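Local structure of endonuclease III (Geobacillus stearothermophilus, 1ORN) at residues C[25-30]-C[187-192]. The protein is a DNA glycosylase of base excision repair that carries a [4Fe-4S] cluster and forms a covalent intermediate with DNA, probably cleaving the strand as a lyase. Residues are numbered along the deposited sequence; the frame is centred on the assembly and turned at random.
Sequences HCELVH and FGRYHC. With SF4 (iron/sulfur cluster), chain F.
Glu27 meets Arg189 and Tyr190 through a single carboxylate oxygen, OE2. The contact spans the two-domain HhH-GPD glycosylase fold, joining the loop between helices 7-20 and 33-43 to the last turn of helix 177-191, whose Cys192 follows on to the iron-sulfur cluster. Tyr190 OH donates to the syn lone pair of Glu27 OE2 at 2.7 Å. Arg189 NH1 reaches the same oxygen from the anti side at 2.9 Å, forming a salt bridge with a bent hydrogen bond (134°). Both side chains leave neighbouring residues of the helix, yet they flank one acceptor. Arg189 has CG anti to the backbone N (chi1 -179°), which lays CG over the centre of the Tyr190 ring, 3.8 Å above its plane. A bend at chi3 then turns the guanidinium toward Glu27. Glu27 O accepts from Asn52 ND2 on helix 48-61. An alanine in place of Glu27 would probably leave the Arg189 charge without its main carboxylate mate and free the Tyr190 hydroxyl to turn. Further along the helix, Phe187 O accepts from His191 N and, across a wider pi-type turn, from Cys192 N. The chain then delivers Cys192 SG to the iron atom FE2 of the cluster at 2.4 Å.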
loop_
_atom_site.group_PDB
_atom_site.type_symbol
_atom_site.label_atom_id
_atom_site.label_comp_id
_atom_site.label_asym_id
_atom_site.label_seq_id
_atom_site.Cartn_x
_atom_site.Cartn_y
_atom_site.Cartn_z
ATOM N N HIS C 25 10.329 -1.881 4.359
ATOM C CA HIS C 25 10.103 -0.469 4.045
ATOM C C HIS C 25 9.242 -0.302 2.789
ATOM O O HIS C 25 8.872 -1.276 2.138
ATOM C CB HIS C 25 11.452 0.218 3.808
ATOM C CG HIS C 25 12.274 -0.436 2.740
ATOM N ND1 HIS C 25 12.865 -1.671 2.906
ATOM C CD2 HIS C 25 12.548 -0.058 1.467
ATOM C CE1 HIS C 25 13.464 -2.027 1.784
ATOM N NE2 HIS C 25 13.286 -1.067 0.894
ATOM N N CYS C 26 8.920 0.943 2.453
ATOM C CA CYS C 26 8.147 1.210 1.245
ATOM C C CYS C 26 9.133 1.001 0.101
ATOM O O CYS C 26 10.205 1.608 0.087
ATOM C CB CYS C 26 7.637 2.651 1.236
ATOM S SG CYS C 26 6.864 3.143 -0.331
ATOM N N GLU C 27 8.783 0.145 -0.853
ATOM C CA GLU C 27 9.686 -0.129 -1.963
ATOM C C GLU C 27 9.494 0.732 -3.213
ATOM O O GLU C 27 10.159 0.508 -4.225
ATOM C CB GLU C 27 9.623 -1.614 -2.335
ATOM C CG GLU C 27 9.924 -2.538 -1.160
ATOM C CD GLU C 27 10.352 -3.933 -1.591
ATOM O OE1 GLU C 27 11.507 -4.091 -2.040
ATOM O OE2 GLU C 27 9.537 -4.873 -1.481
ATOM N N LEU C 28 8.597 1.713 -3.153
ATOM C CA LEU C 28 8.375 2.589 -4.302
ATOM C C LEU C 28 9.400 3.715 -4.289
ATOM O O LEU C 28 9.532 4.433 -3.296
ATOM C CB LEU C 28 6.963 3.182 -4.264
ATOM C CG LEU C 28 5.800 2.213 -4.475
ATOM C CD1 LEU C 28 4.497 2.972 -4.264
ATOM C CD2 LEU C 28 5.850 1.608 -5.875
ATOM N N VAL C 29 10.123 3.865 -5.392
ATOM C CA VAL C 29 11.147 4.899 -5.499
ATOM C C VAL C 29 10.529 6.280 -5.694
ATOM O O VAL C 29 9.719 6.487 -6.597
ATOM C CB VAL C 29 12.109 4.589 -6.674
ATOM C CG1 VAL C 29 13.149 5.690 -6.815
ATOM C CG2 VAL C 29 12.787 3.236 -6.437
ATOM N N HIS C 30 10.913 7.218 -4.833
ATOM C CA HIS C 30 10.412 8.590 -4.896
ATOM C C HIS C 30 11.367 9.541 -4.181
ATOM O O HIS C 30 12.075 9.138 -3.256
ATOM C CB HIS C 30 9.042 8.687 -4.224
ATOM C CG HIS C 30 9.072 8.408 -2.753
ATOM N ND1 HIS C 30 9.234 7.141 -2.237
ATOM C CD2 HIS C 30 8.975 9.238 -1.687
ATOM C CE1 HIS C 30 9.232 7.201 -0.917
ATOM N NE2 HIS C 30 9.076 8.464 -0.557
ATOM N N PHE C 187 5.925 -9.641 4.746
ATOM C CA PHE C 187 5.583 -11.006 5.130
ATOM C C PHE C 187 4.725 -11.642 4.040
ATOM O O PHE C 187 4.965 -12.768 3.626
ATOM C CB PHE C 187 4.830 -10.999 6.466
ATOM C CG PHE C 187 4.541 -12.367 7.015
ATOM C CD1 PHE C 187 5.545 -13.115 7.622
ATOM C CD2 PHE C 187 3.262 -12.911 6.925
ATOM C CE1 PHE C 187 5.277 -14.386 8.135
ATOM C CE2 PHE C 187 2.985 -14.179 7.431
ATOM C CZ PHE C 187 3.997 -14.918 8.038
ATOM N N GLY C 188 3.725 -10.906 3.562
ATOM C CA GLY C 188 2.865 -11.441 2.520
ATOM C C GLY C 188 3.523 -11.481 1.148
ATOM O O GLY C 188 3.315 -12.416 0.372
ATOM N N ARG C 189 4.327 -10.469 0.841
ATOM C CA ARG C 189 4.974 -10.405 -0.467
ATOM C C ARG C 189 6.048 -11.467 -0.664
ATOM O O ARG C 189 6.126 -12.100 -1.719
ATOM C CB ARG C 189 5.598 -9.018 -0.674
ATOM C CG ARG C 189 6.291 -8.828 -2.024
ATOM C CD ARG C 189 6.739 -7.379 -2.200
ATOM N NE ARG C 189 5.590 -6.482 -2.302
ATOM C CZ ARG C 189 5.577 -5.223 -1.879
ATOM N NH1 ARG C 189 6.654 -4.693 -1.318
ATOM N NH2 ARG C 189 4.482 -4.489 -2.018
ATOM N N TYR C 190 6.849 -11.681 0.371
ATOM C CA TYR C 190 7.962 -12.619 0.291
ATOM C C TYR C 190 7.839 -13.951 1.020
ATOM O O TYR C 190 8.647 -14.852 0.789
ATOM C CB TYR C 190 9.222 -11.913 0.772
ATOM C CG TYR C 190 9.551 -10.683 -0.033
ATOM C CD1 TYR C 190 9.979 -10.789 -1.357
ATOM C CD2 TYR C 190 9.416 -9.411 0.520
ATOM C CE1 TYR C 190 10.266 -9.651 -2.115
ATOM C CE2 TYR C 190 9.698 -8.267 -0.229
ATOM C CZ TYR C 190 10.121 -8.396 -1.545
ATOM O OH TYR C 190 10.385 -7.267 -2.295
ATOM N N HIS C 191 6.846 -14.091 1.886
ATOM C CA HIS C 191 6.699 -15.331 2.644
ATOM C C HIS C 191 5.313 -15.958 2.506
ATOM O O HIS C 191 5.166 -17.039 1.940
ATOM C CB HIS C 191 6.997 -15.055 4.117
ATOM C CG HIS C 191 7.117 -16.289 4.953
ATOM N ND1 HIS C 191 8.137 -17.203 4.787
ATOM C CD2 HIS C 191 6.355 -16.753 5.972
ATOM C CE1 HIS C 191 7.998 -18.176 5.671
ATOM N NE2 HIS C 191 6.927 -17.927 6.402
ATOM N N CYS C 192 4.303 -15.274 3.039
ATOM C CA CYS C 192 2.926 -15.754 2.972
ATOM C C CYS C 192 2.329 -15.340 1.633
ATOM O O CYS C 192 1.297 -14.666 1.570
ATOM C CB CYS C 192 2.117 -15.158 4.129
ATOM S SG CYS C 192 0.502 -15.919 4.373
HETATM FE FE1 SF4 F . 2.692 -18.964 7.635
HETATM FE FE2 SF4 F . 1.023 -17.785 5.778
HETATM FE FE3 SF4 F . 1.448 -20.428 5.810
HETATM FE FE4 SF4 F . 0.048 -19.234 7.795
HETATM S S1 SF4 F . -0.615 -19.430 5.609
HETATM S S2 SF4 F . 1.507 -20.873 7.969
HETATM S S3 SF4 F . 1.090 -17.267 7.870
HETATM S S4 SF4 F . 2.987 -18.918 5.329
#